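Side-chain contacts in epimerase (Methylomonas sp. DH-1, PDB 7CJ7), which catalyses the manganese-dependent epimerization of ketoses at C3, most actively L-ribulose to L-xylulose, and works as a homodimer with a TIM-barrel fold: residues Ser80-Pro83 against Ala84-Ala87; Asn130-Ala133 against Ala134-Leu138; Val225-Ala228 against Ser229-Ala233; Glu152-Asn155 against Arg156-Asn160; Thr55-Leu58 against Leu59-Tyr62. All blocks are in the same frame, centred on the assembly; numbering follows the deposited sequence.

Interaction 1: residues Ser80-Pro83 against Ala84-Ala87; sequences STDP and AIVA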
loop_
_atom_site.group_PDB
_atom_site.type_symbol
_atom_site.label_atom_id
_atom_site.label_comp_id
_atom_site.label_asym_id
_atom_site.label_seq_id
_atom_site.Cartn_x
_atom_site.Cartn_y
_atom_site.Cartn_z
ATOM N N SER A 80 -3.801 9.012 20.286
ATOM C CA SER A 80 -4.861 10.049 20.393
ATOM C C SER A 80 -4.492 11.137 21.412
ATOM O O SER A 80 -3.943 10.807 22.481
ATOM C CB SER A 80 -6.176 9.433 20.754
ATOM O OG SER A 80 -7.194 10.417 20.726
ATOM N N THR A 81 -4.858 12.389 21.116
ATOM C CA THR A 81 -4.751 13.529 22.067
ATOM C C THR A 81 -5.998 13.553 22.962
ATOM O O THR A 81 -6.112 14.467 23.778
ATOM C CB THR A 81 -4.487 14.848 21.331
ATOM O OG1 THR A 81 -5.552 15.092 20.412
ATOM C CG2 THR A 81 -3.166 14.838 20.589
ATOM N N ASP A 82 -6.880 12.560 22.826
ATOM C CA ASP A 82 -8.040 12.330 23.731
ATOM C C ASP A 82 -7.608 11.314 24.788
ATOM O O ASP A 82 -7.481 10.129 24.495
ATOM C CB ASP A 82 -9.274 11.851 22.954
ATOM C CG ASP A 82 -10.517 11.661 23.822
ATOM O OD1 ASP A 82 -10.384 11.742 25.060
ATOM O OD2 ASP A 82 -11.623 11.464 23.251
ATOM N N PRO A 83 -7.353 11.749 26.042
ATOM C CA PRO A 83 -6.861 10.852 27.088
ATOM C C PRO A 83 -7.779 9.647 27.353
ATOM O O PRO A 83 -7.285 8.619 27.767
ATOM C CB PRO A 83 -6.793 11.745 28.339
ATOM C CG PRO A 83 -6.706 13.152 27.799
ATOM C CD PRO A 83 -7.488 13.139 26.505
ATOM N N ALA A 84 -9.086 9.787 27.120
ATOM C CA ALA A 84 -10.067 8.698 27.345
ATOM C C ALA A 84 -9.820 7.579 26.322
ATOM O O ALA A 84 -9.933 6.387 26.673
ATOM C CB ALA A 84 -11.475 9.228 27.272
ATOM N N ILE A 85 -9.465 7.949 25.097
ATOM C CA ILE A 85 -9.184 6.973 24.008
ATOM C C ILE A 85 -7.855 6.278 24.335
ATOM O O ILE A 85 -7.785 5.039 24.249
ATOM C CB ILE A 85 -9.191 7.679 22.640
ATOM C CG1 ILE A 85 -10.609 8.136 22.270
ATOM C CG2 ILE A 85 -8.568 6.795 21.575
ATOM C CD1 ILE A 85 -10.715 8.836 20.931
ATOM N N VAL A 86 -6.844 7.024 24.775
ATOM C CA VAL A 86 -5.544 6.410 25.175
ATOM C C VAL A 86 -5.801 5.387 26.294
ATOM O O VAL A 86 -5.260 4.262 26.216
ATOM C CB VAL A 86 -4.500 7.463 25.577
ATOM C CG1 VAL A 86 -3.238 6.807 26.112
ATOM C CG2 VAL A 86 -4.169 8.395 24.417
ATOM N N ALA A 87 -6.610 5.740 27.292
ATOM C CA ALA A 87 -6.933 4.862 28.444
ATOM C C ALA A 87 -7.584 3.565 27.941
ATOM O O ALA A 87 -7.220 2.493 28.457
ATOM C CB ALA A 87 -7.819 5.581 29.428
#
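Asp82 is the N-cap of helix 83-102, and its carboxylate meets the open first turn: Asp82 OD1 accepts from Ala84 N at 3.1 Å. The donor comes from above the carboxylate plane, 45° out of it. With CG anti to the backbone N (chi1 -177°), the acid folds forward over the helix start. Two residues earlier, Ser80 OG takes the N-H of Asp82 at 3.0 Å, an ST turn that fixes the capping residue from behind.

Backbone bonds carry the chain into the helix. Val86 N reaches Asp82 O nearly straight (N-H...O 165°), Ile85 N adds a weak bond to the same oxygen, and Ala87 N binds Pro83 O.

The van der Waals contacts gather on Ile85, whose side chain crosses that of Asp82 at about a right angle. Its CG2 methyl lies 3.7 Å from Ser80 CB, while CG1 and CD1 run past Asp82 OD2. The contact is on the barrel surface, where Val86 packs on Arg137 of helix 125-143. Val86 also sends a methyl back over the turn, a tight approach of Val86 CG2 to Ser80 O, 3.1 Å.

Interaction 2: residues Asn130-Ala133 against Ala134-Leu138; sequences NSVA and AMQRL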
loop_
_atom_site.group_PDB
_atom_site.type_symbol
_atom_site.label_atom_id
_atom_site.label_comp_id
_atom_site.label_asym_id
_atom_site.label_seq_id
_atom_site.Cartn_x
_atom_site.Cartn_y
_atom_site.Cartn_z
ATOM N N ASN A 130 2.670 10.456 22.579
ATOM C CA ASN A 130 1.636 9.618 23.245
ATOM C C ASN A 130 1.913 8.136 22.954
ATOM O O ASN A 130 1.820 7.315 23.877
ATOM C CB ASN A 130 0.229 10.061 22.832
ATOM C CG ASN A 130 -0.127 11.423 23.388
ATOM O OD1 ASN A 130 0.585 11.945 24.244
ATOM N ND2 ASN A 130 -1.209 12.010 22.898
ATOM N N SER A 131 2.269 7.798 21.720
ATOM C CA SER A 131 2.588 6.406 21.305
ATOM C C SER A 131 3.799 5.890 22.095
ATOM O O SER A 131 3.738 4.801 22.678
ATOM C CB SER A 131 2.850 6.355 19.836
ATOM O OG SER A 131 2.908 5.009 19.406
ATOM N N VAL A 132 4.874 6.671 22.145
ATOM C CA VAL A 132 6.107 6.305 22.904
ATOM C C VAL A 132 5.726 6.012 24.362
ATOM O O VAL A 132 6.154 4.962 24.907
ATOM C CB VAL A 132 7.167 7.415 22.814
ATOM C CG1 VAL A 132 8.322 7.165 23.772
ATOM C CG2 VAL A 132 7.691 7.548 21.395
ATOM N N ALA A 133 4.981 6.913 24.996
ATOM C CA ALA A 133 4.625 6.787 26.426
ATOM C C ALA A 133 3.792 5.516 26.617
ATOM O O ALA A 133 4.041 4.777 27.585
ATOM C CB ALA A 133 3.887 8.015 26.896
ATOM N N ALA A 134 2.830 5.278 25.722
ATOM C CA ALA A 134 1.943 4.093 25.784
ATOM C C ALA A 134 2.794 2.829 25.697
ATOM O O ALA A 134 2.485 1.844 26.398
ATOM C CB ALA A 134 0.915 4.134 24.681
ATOM N N MET A 135 3.829 2.830 24.852
ATOM C CA MET A 135 4.642 1.606 24.661
ATOM C C MET A 135 5.555 1.409 25.877
ATOM O O MET A 135 5.863 0.246 26.207
ATOM C CB MET A 135 5.441 1.647 23.358
ATOM C CG MET A 135 4.549 1.577 22.124
ATOM S SD MET A 135 3.462 0.120 22.058
ATOM C CE MET A 135 2.014 0.714 22.935
ATOM N N GLN A 136 5.949 2.487 26.555
ATOM C CA GLN A 136 6.669 2.361 27.840
ATOM C C GLN A 136 5.760 1.695 28.870
ATOM O O GLN A 136 6.232 0.774 29.552
ATOM C CB GLN A 136 7.165 3.716 28.323
ATOM C CG GLN A 136 8.244 4.281 27.420
ATOM C CD GLN A 136 8.618 5.690 27.793
ATOM O OE1 GLN A 136 7.802 6.451 28.309
ATOM N NE2 GLN A 136 9.860 6.051 27.519
ATOM N N ARG A 137 4.522 2.164 29.011
ATOM C CA ARG A 137 3.587 1.612 30.026
ATOM C C ARG A 137 3.317 0.133 29.702
ATOM O O ARG A 137 3.319 -0.697 30.638
ATOM C CB ARG A 137 2.301 2.445 30.093
ATOM C CG ARG A 137 2.515 3.884 30.539
ATOM C CD ARG A 137 1.206 4.577 30.880
ATOM N NE ARG A 137 0.301 4.680 29.742
ATOM C CZ ARG A 137 0.334 5.646 28.833
ATOM N NH1 ARG A 137 1.245 6.594 28.903
ATOM N NH2 ARG A 137 -0.536 5.659 27.839
ATOM N N LEU A 138 3.098 -0.195 28.427
ATOM C CA LEU A 138 2.808 -1.587 28.006
ATOM C C LEU A 138 4.047 -2.454 28.252
ATOM O O LEU A 138 3.898 -3.537 28.806
ATOM C CB LEU A 138 2.416 -1.625 26.533
ATOM C CG LEU A 138 2.268 -3.032 25.956
ATOM C CD1 LEU A 138 1.230 -3.832 26.730
ATOM C CD2 LEU A 138 1.918 -2.973 24.481
#
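Arg137 folds back over Ala133 one turn earlier, an i to i+4 contact within helix 125-143, which links strands 107-112 and 148-152 in a beta-alpha-beta unit of the TIM barrel. Four consecutive backbone bonds make the frame, from Ala134 N to Asn130 O through to Arg137 N to Ala133 O, the last at 3.0 Å.

The arginine leaves the helix with CG anti to its carbonyl carbon (chi1 -63°) and bends at chi3, which turns the guanidinium back toward the preceding turn. There NH1 comes 3.6 Å from Ala133 CB, Ala133 O lies over one face, and Ala134 CA stands 3.5 Å above the plane, offset toward the rim. Gln136 runs out extended beyond CG; its CG passes 3.3 Å from Val132 O, and OE1 comes 3.7 Å from Ala133 CA. On the inner side, Met135 bends at chi2 and chi3, with CG 3.4 Å from Ser131 O, and packs against Leu151 of strand 148-152 and Leu93 of helix 83-102.

The polar ends are held by other elements: Arg137 NH2 forms a salt bridge with Asp90, Gln136 NE2 bonds Val175 O and Ser131 OG bonds Tyr113 O. Within the helix Gln136 therefore offers its stem and amide oxygen to the turn before, and Arg137 its stem and one guanidinium face, while their amide N-H and charge serve to tie this helix to its two neighbours.

Interaction 3: residues Val225-Ala228 against Ser229-Ala233; sequences VDFA and SFFAA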
loop_
_atom_site.group_PDB
_atom_site.type_symbol
_atom_site.label_atom_id
_atom_site.label_comp_id
_atom_site.label_asym_id
_atom_site.label_seq_id
_atom_site.Cartn_x
_atom_site.Cartn_y
_atom_site.Cartn_z
ATOM N N VAL A 225 8.381 -9.777 -3.906
ATOM C CA VAL A 225 9.274 -9.571 -2.727
ATOM C C VAL A 225 10.627 -10.230 -3.006
ATOM O O VAL A 225 10.659 -11.409 -3.424
ATOM C CB VAL A 225 8.675 -10.071 -1.405
ATOM C CG1 VAL A 225 9.744 -10.214 -0.334
ATOM C CG2 VAL A 225 7.565 -9.154 -0.935
ATOM N N ASP A 226 11.709 -9.500 -2.738
ATOM C CA ASP A 226 13.086 -10.039 -2.848
ATOM C C ASP A 226 13.391 -10.843 -1.582
ATOM O O ASP A 226 14.079 -10.327 -0.684
ATOM C CB ASP A 226 14.109 -8.924 -3.059
ATOM C CG ASP A 226 15.477 -9.428 -3.480
ATOM O OD1 ASP A 226 15.755 -10.628 -3.264
ATOM O OD2 ASP A 226 16.260 -8.607 -4.009
ATOM N N PHE A 227 12.902 -12.074 -1.505
ATOM C CA PHE A 227 13.146 -12.940 -0.325
ATOM C C PHE A 227 14.628 -13.303 -0.228
ATOM O O PHE A 227 15.111 -13.454 0.907
ATOM C CB PHE A 227 12.248 -14.174 -0.360
ATOM C CG PHE A 227 10.820 -13.867 -0.007
ATOM C CD1 PHE A 227 10.489 -13.420 1.260
ATOM C CD2 PHE A 227 9.812 -14.009 -0.947
ATOM C CE1 PHE A 227 9.176 -13.133 1.581
ATOM C CE2 PHE A 227 8.500 -13.730 -0.617
ATOM C CZ PHE A 227 8.188 -13.280 0.643
ATOM N N ALA A 228 15.340 -13.405 -1.350
ATOM C CA ALA A 228 16.777 -13.768 -1.350
ATOM C C ALA A 228 17.546 -12.737 -0.517
ATOM O O ALA A 228 18.369 -13.143 0.334
ATOM C CB ALA A 228 17.310 -13.869 -2.762
ATOM N N SER A 229 17.275 -11.452 -0.753
ATOM C CA SER A 229 17.915 -10.310 -0.059
ATOM C C SER A 229 17.512 -10.319 1.416
ATOM O O SER A 229 18.382 -10.153 2.290
ATOM C CB SER A 229 17.562 -9.012 -0.729
ATOM O OG SER A 229 18.204 -7.941 -0.076
ATOM N N PHE A 230 16.232 -10.533 1.694
ATOM C CA PHE A 230 15.705 -10.484 3.073
ATOM C C PHE A 230 16.325 -11.609 3.913
ATOM O O PHE A 230 16.806 -11.328 5.019
ATOM C CB PHE A 230 14.184 -10.584 3.082
ATOM C CG PHE A 230 13.628 -10.479 4.472
ATOM C CD1 PHE A 230 13.752 -9.298 5.184
ATOM C CD2 PHE A 230 13.046 -11.572 5.092
ATOM C CE1 PHE A 230 13.246 -9.191 6.469
ATOM C CE2 PHE A 230 12.541 -11.465 6.378
ATOM C CZ PHE A 230 12.656 -10.281 7.069
ATOM N N PHE A 231 16.293 -12.856 3.436
ATOM C CA PHE A 231 16.805 -14.002 4.232
ATOM C C PHE A 231 18.332 -13.902 4.382
ATOM O O PHE A 231 18.869 -14.300 5.432
ATOM C CB PHE A 231 16.319 -15.331 3.657
ATOM C CG PHE A 231 14.862 -15.597 3.929
ATOM C CD1 PHE A 231 14.389 -15.691 5.228
ATOM C CD2 PHE A 231 13.960 -15.745 2.887
ATOM C CE1 PHE A 231 13.048 -15.940 5.484
ATOM C CE2 PHE A 231 12.624 -16.009 3.144
ATOM C CZ PHE A 231 12.171 -16.105 4.439
ATOM N N ALA A 232 19.025 -13.356 3.390
ATOM C CA ALA A 232 20.480 -13.104 3.482
ATOM C C ALA A 232 20.758 -12.151 4.652
ATOM O O ALA A 232 21.689 -12.408 5.439
ATOM C CB ALA A 232 20.999 -12.577 2.172
ATOM N N ALA A 233 19.970 -11.086 4.782
ATOM C CA ALA A 233 20.150 -10.074 5.850
ATOM C C ALA A 233 19.876 -10.718 7.215
ATOM O O ALA A 233 20.629 -10.448 8.156
ATOM C CB ALA A 233 19.250 -8.894 5.609
#
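Phe231 packs back on Phe227, one helical turn earlier. Its CB sits 3.5 Å from Phe227 O, the oxygen that also accepts the N-H of Phe231 in an almost straight bond (175°). CG follows at 3.7 Å from Phe227 O, and CD2 passes closer still, 3.2 Å from Phe227 O. Farther out, CE2 reaches the other side chain, 3.8 Å from Phe227 CD1 and 4.0 Å from Phe227 CB, and the ring goes on to touch Tyr286 and Ile212. Both phenylalanines hold CG anti to the carbonyl carbon (chi1 -75° and -74°), which, with their spacing of one turn, lets them lie side by side and point the same way. Val225 CG1 covers one face of the Phe227 ring, 3.4 Å above its centre.

At the helix start Asp226 is the N-cap. Its OD1 accepts from Ser229 N at 3.0 Å, with the donor well above the carboxylate plane, and Ser229 CB rests 3.5 Å from Asp226 CG. Asp226 is also the centre of an inverse gamma turn, its Phe227 N to Val225 O bond weak.

Helix 227-236 connects strands 207-212 and 242-245 on the outside of the barrel. Phe227 and Phe230 also touch Ile212 of strand 207-212. Phe230 meets Met189 of helix 186-192 and Val200 of helix 198-203 as well, whereas Phe227 makes an edge-to-face contact with Phe281 of the C-terminal helix 271-285.

Interaction 4: residues Glu152-Asn155 against Arg156-Asn160; sequences EVVN and RYETN. With MN (manganese (II) ion), chain D; SOL (L-sorbose), chain C.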
loop_
_atom_site.group_PDB
_atom_site.type_symbol
_atom_site.label_atom_id
_atom_site.label_comp_id
_atom_site.label_asym_id
_atom_site.label_seq_id
_atom_site.Cartn_x
_atom_site.Cartn_y
_atom_site.Cartn_z
ATOM N N GLU A 152 5.349 -3.615 15.084
ATOM C CA GLU A 152 5.373 -3.945 13.646
ATOM C C GLU A 152 5.362 -2.653 12.826
ATOM O O GLU A 152 4.376 -1.903 12.878
ATOM C CB GLU A 152 4.193 -4.827 13.262
ATOM C CG GLU A 152 4.363 -5.422 11.887
ATOM C CD GLU A 152 3.214 -6.323 11.483
ATOM O OE1 GLU A 152 2.194 -6.382 12.234
ATOM O OE2 GLU A 152 3.345 -6.966 10.441
ATOM N N VAL A 153 6.420 -2.445 12.057
ATOM C CA VAL A 153 6.509 -1.370 11.030
ATOM C C VAL A 153 5.563 -1.745 9.893
ATOM O O VAL A 153 5.696 -2.844 9.338
ATOM C CB VAL A 153 7.959 -1.224 10.546
ATOM C CG1 VAL A 153 8.061 -0.193 9.436
ATOM C CG2 VAL A 153 8.877 -0.898 11.714
ATOM N N VAL A 154 4.615 -0.883 9.564
ATOM C CA VAL A 154 3.668 -1.203 8.467
ATOM C C VAL A 154 3.648 -0.028 7.499
ATOM O O VAL A 154 4.211 1.041 7.808
ATOM C CB VAL A 154 2.263 -1.546 8.990
ATOM C CG1 VAL A 154 2.270 -2.824 9.814
ATOM C CG2 VAL A 154 1.672 -0.384 9.774
ATOM N N ASN A 155 3.024 -0.234 6.352
ATOM C CA ASN A 155 3.091 0.741 5.241
ATOM C C ASN A 155 2.242 1.971 5.589
ATOM O O ASN A 155 1.451 1.950 6.567
ATOM C CB ASN A 155 2.719 0.072 3.914
ATOM C CG ASN A 155 1.253 -0.266 3.811
ATOM O OD1 ASN A 155 0.427 0.637 3.830
ATOM N ND2 ASN A 155 0.924 -1.551 3.704
ATOM N N ARG A 156 2.396 3.004 4.777
ATOM C CA ARG A 156 1.770 4.340 4.923
ATOM C C ARG A 156 0.241 4.226 5.013
ATOM O O ARG A 156 -0.372 5.100 5.656
ATOM C CB ARG A 156 2.178 5.191 3.720
ATOM C CG ARG A 156 1.670 4.643 2.391
ATOM C CD ARG A 156 2.315 5.293 1.182
ATOM N NE ARG A 156 3.759 5.125 1.182
ATOM C CZ ARG A 156 4.589 5.829 0.431
ATOM N NH1 ARG A 156 4.111 6.738 -0.396
ATOM N NH2 ARG A 156 5.895 5.627 0.509
ATOM N N TYR A 157 -0.379 3.236 4.372
ATOM C CA TYR A 157 -1.862 3.119 4.367
ATOM C C TYR A 157 -2.358 2.488 5.681
ATOM O O TYR A 157 -3.577 2.445 5.872
ATOM C CB TYR A 157 -2.358 2.324 3.153
ATOM C CG TYR A 157 -1.884 2.834 1.815
ATOM C CD1 TYR A 157 -2.460 3.940 1.211
ATOM C CD2 TYR A 157 -0.873 2.181 1.131
ATOM C CE1 TYR A 157 -2.037 4.393 -0.029
ATOM C CE2 TYR A 157 -0.426 2.624 -0.103
ATOM C CZ TYR A 157 -1.023 3.727 -0.694
ATOM O OH TYR A 157 -0.600 4.158 -1.914
ATOM N N GLU A 158 -1.456 2.012 6.553
ATOM C CA GLU A 158 -1.828 1.252 7.778
ATOM C C GLU A 158 -1.329 1.934 9.064
ATOM O O GLU A 158 -1.843 1.578 10.134
ATOM C CB GLU A 158 -1.348 -0.195 7.662
ATOM C CG GLU A 158 -2.062 -0.983 6.565
ATOM C CD GLU A 158 -1.759 -2.475 6.574
ATOM O OE1 GLU A 158 -1.372 -2.981 7.646
ATOM O OE2 GLU A 158 -1.872 -3.125 5.505
ATOM N N THR A 159 -0.376 2.870 8.977
ATOM C CA THR A 159 0.037 3.750 10.107
ATOM C C THR A 159 0.671 5.027 9.570
ATOM O O THR A 159 1.254 4.999 8.465
ATOM C CB THR A 159 1.047 3.109 11.071
ATOM O OG1 THR A 159 1.205 3.992 12.182
ATOM C CG2 THR A 159 2.417 2.893 10.476
ATOM N N ASN A 160 0.595 6.093 10.353
ATOM C CA ASN A 160 1.302 7.355 10.043
ATOM C C ASN A 160 2.461 7.556 11.028
ATOM O O ASN A 160 3.081 8.613 10.959
ATOM C CB ASN A 160 0.316 8.525 9.981
ATOM C CG ASN A 160 -0.343 8.843 11.305
ATOM O OD1 ASN A 160 -0.076 8.191 12.307
ATOM N ND2 ASN A 160 -1.219 9.836 11.307
HETATM MN MN MN D . 2.295 -8.461 9.457
HETATM C C1 SOL C . -1.143 -5.846 8.995
HETATM O O1 SOL C . -0.968 -5.426 7.662
HETATM C C2 SOL C . -0.145 -6.888 9.384
HETATM O O2 SOL C . 0.901 -7.006 8.769
HETATM C C3 SOL C . -0.489 -7.829 10.531
HETATM O O3 SOL C . 0.672 -8.430 11.056
HETATM C C4 SOL C . -1.260 -7.107 11.631
HETATM O O4 SOL C . -0.450 -6.059 12.168
HETATM C C5 SOL C . -1.691 -8.021 12.779
HETATM O O5 SOL C . -2.237 -7.229 13.834
HETATM C C6 SOL C . -2.711 -9.063 12.374
HETATM O O6 SOL C . -3.032 -9.910 13.482
#
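Asn155 O closes the turn that follows strand 148-152: it accepts from Glu158 N at 2.9 Å, above the carbonyl plane, and from Thr159 N at 3.2 Å. Asn155 OD1 adds an Asx turn, taking Tyr157 N at 2.8 Å in the carbonyl plane of the amide; chi1 of 71° sets CG between the backbone N and carbonyl carbon, which swings the amide over the turn.

The CG2 methyls of Val154 and Thr159 press together at 3.4 Å, tighter than usual, and Val154 CG2 also touches Glu158 CB. Glu158, carried by the turn, and Glu152, at the end of the strand, both reach L-sorbose. Glu152 OE2 binds manganese at 2.1 Å while its OE1 accepts from sugar O4 at 2.7 Å; Glu158 OE1 accepts a very short bond from sugar O1, and Glu158 OE2 bonds Tyr157 OH of the second subunit, an exchange made both ways. Glu152 is probably a proton donor/acceptor of the epimerization.

Asp185, His211 and Glu246 complete the protein ligands of the metal, which the sugar meets through O2 and O3. The loop sits at the C-terminal mouth of the barrel, between strand 148-152 and helix 165-175, with Asn155 against helix 186-192.

Interaction 5: residues Thr55-Leu58 against Leu59-Tyr62; sequences TKDL and LQEY. With MG (magnesium ion), chain E.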
loop_
_atom_site.group_PDB
_atom_site.type_symbol
_atom_site.label_atom_id
_atom_site.label_comp_id
_atom_site.label_asym_id
_atom_site.label_seq_id
_atom_site.Cartn_x
_atom_site.Cartn_y
_atom_site.Cartn_z
ATOM N N THR A 55 -8.873 -22.525 24.327
ATOM C CA THR A 55 -7.716 -22.345 23.414
ATOM C C THR A 55 -6.504 -23.052 24.025
ATOM O O THR A 55 -5.797 -23.750 23.286
ATOM C CB THR A 55 -7.447 -20.865 23.127
ATOM O OG1 THR A 55 -8.589 -20.342 22.452
ATOM C CG2 THR A 55 -6.207 -20.641 22.290
ATOM N N LYS A 56 -6.262 -22.856 25.320
ATOM C CA LYS A 56 -5.155 -23.529 26.042
ATOM C C LYS A 56 -5.259 -25.055 25.849
ATOM O O LYS A 56 -4.249 -25.675 25.497
ATOM C CB LYS A 56 -5.185 -23.083 27.506
ATOM C CG LYS A 56 -4.168 -23.761 28.399
ATOM C CD LYS A 56 -2.870 -24.039 27.715
ATOM C CE LYS A 56 -1.858 -22.926 27.855
ATOM N NZ LYS A 56 -0.513 -23.483 28.131
ATOM N N ASP A 57 -6.443 -25.640 26.042
ATOM C CA ASP A 57 -6.677 -27.099 25.874
ATOM C C ASP A 57 -6.328 -27.515 24.437
ATOM O O ASP A 57 -5.720 -28.593 24.262
ATOM C CB ASP A 57 -8.120 -27.477 26.208
ATOM C CG ASP A 57 -8.464 -27.408 27.684
ATOM O OD1 ASP A 57 -7.521 -27.297 28.512
ATOM O OD2 ASP A 57 -9.678 -27.493 27.998
ATOM N N LEU A 58 -6.691 -26.701 23.443
ATOM C CA LEU A 58 -6.427 -27.014 22.009
ATOM C C LEU A 58 -4.919 -26.988 21.763
ATOM O O LEU A 58 -4.410 -27.892 21.070
ATOM C CB LEU A 58 -7.159 -26.023 21.103
ATOM C CG LEU A 58 -8.668 -26.224 21.018
ATOM C CD1 LEU A 58 -9.334 -25.045 20.325
ATOM C CD2 LEU A 58 -8.994 -27.532 20.314
ATOM N N LEU A 59 -4.222 -25.978 22.286
ATOM C CA LEU A 59 -2.750 -25.879 22.115
ATOM C C LEU A 59 -2.098 -27.146 22.676
ATOM O O LEU A 59 -1.200 -27.675 22.025
ATOM C CB LEU A 59 -2.227 -24.609 22.795
ATOM C CG LEU A 59 -2.667 -23.309 22.127
ATOM C CD1 LEU A 59 -2.188 -22.102 22.912
ATOM C CD2 LEU A 59 -2.162 -23.244 20.691
ATOM N N GLN A 60 -2.542 -27.626 23.835
ATOM C CA GLN A 60 -1.982 -28.845 24.475
ATOM C C GLN A 60 -2.307 -30.069 23.604
ATOM O O GLN A 60 -1.403 -30.882 23.342
ATOM C CB GLN A 60 -2.565 -28.995 25.879
ATOM C CG GLN A 60 -2.133 -27.898 26.834
ATOM C CD GLN A 60 -2.809 -28.053 28.174
ATOM O OE1 GLN A 60 -4.008 -27.826 28.315
ATOM N NE2 GLN A 60 -2.042 -28.468 29.167
ATOM N N GLU A 61 -3.556 -30.162 23.156
ATOM C CA GLU A 61 -4.094 -31.280 22.334
ATOM C C GLU A 61 -3.235 -31.453 21.078
ATOM O O GLU A 61 -2.929 -32.601 20.739
ATOM C CB GLU A 61 -5.567 -31.008 22.014
ATOM C CG GLU A 61 -6.232 -32.088 21.196
ATOM C CD GLU A 61 -7.717 -31.884 20.944
ATOM O OE1 GLU A 61 -8.280 -30.908 21.472
ATOM O OE2 GLU A 61 -8.317 -32.718 20.233
ATOM N N TYR A 62 -2.834 -30.360 20.423
ATOM C CA TYR A 62 -2.107 -30.392 19.126
ATOM C C TYR A 62 -0.619 -30.071 19.308
ATOM O O TYR A 62 0.070 -29.952 18.284
ATOM C CB TYR A 62 -2.784 -29.458 18.124
ATOM C CG TYR A 62 -4.118 -29.977 17.655
ATOM C CD1 TYR A 62 -4.204 -30.887 16.613
ATOM C CD2 TYR A 62 -5.294 -29.587 18.276
ATOM C CE1 TYR A 62 -5.427 -31.392 16.201
ATOM C CE2 TYR A 62 -6.526 -30.068 17.865
ATOM C CZ TYR A 62 -6.595 -30.971 16.821
ATOM O OH TYR A 62 -7.808 -31.451 16.411
HETATM MG MG MG E . -7.305 -26.603 30.385
HETATM O O HOH W 1 -9.817 -26.724 30.366
HETATM O O HOH W 2 -5.356 -26.895 30.265
HETATM O O HOH W 3 -7.478 -24.753 29.982
HETATM O O HOH W 4 -7.208 -26.401 32.557
#
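Asp57 and Gln60 both set CG anti to the carbonyl carbon (chi1 -71° and -66°), and Gln60 then runs extended; the carboxylate binds the magnesium ion and the amide oxygen meets one of its waters. Their planes are nearly coplanar, 23° apart, with Asp57 OD1 3.6 Å from Gln60 OE1. Asp57 OD1 binds the metal directly at 2.0 Å. The other oxygens turn to water: one metal-bound water donates to Asp57 OD2, and a second donates to Gln60 OE1 at 2.5 Å. Gln60 is a second-shell partner and probably helps orient that water. Lys56 bends at chi2 and beyond, and its CD lies 4.0 Å from Gln60 CG, flanking the amide stem.

This surface site rides on helix 52-61, the link between strands 39-43 and 65-72 in a beta-alpha-beta unit of the barrel, well away from the catalytic manganese. The usual i to i+4 bonds run from Leu59 N to Thr55 O through to Tyr62 N to Leu58 O, the latter at 3.0 Å.

Tyr62, the first residue to leave helical phi/psi, has Leu58 O at the edge of its ring and in its plane, 3.4 Å from Tyr62 CD2. Leu58 and Glu61 lie side by side; Leu58 CD2 comes 3.6 Å from Glu61 OE1, a carboxylate that is salt-bridged to Arg26 of helix 22-35. Leu59 packs inward on Ile40 of strand 39-43, whereas Leu58 faces Ala25 and Ile29 of the neighbouring helix 22-35.

From the N terminus the order is interaction 5, 1, 2, 4, 3, all in series: each is one continuous stretch, so none nests or crosses. Interaction 5 lies in the helix after the second barrel strand. Interaction 1 begins the helix after the third strand and interaction 2 lies within the helix after the fourth; the loop into the first of these and that helix itself touch helix 125-143, through Ser80 O and Asn130 ND2 and through Val86 and Arg137. Interaction 4 closes a tight turn after the fifth strand, at the manganese site, and interaction 3 starts the helix after the seventh. Interactions 1 and 3 lie on opposite sides of the chain's centre.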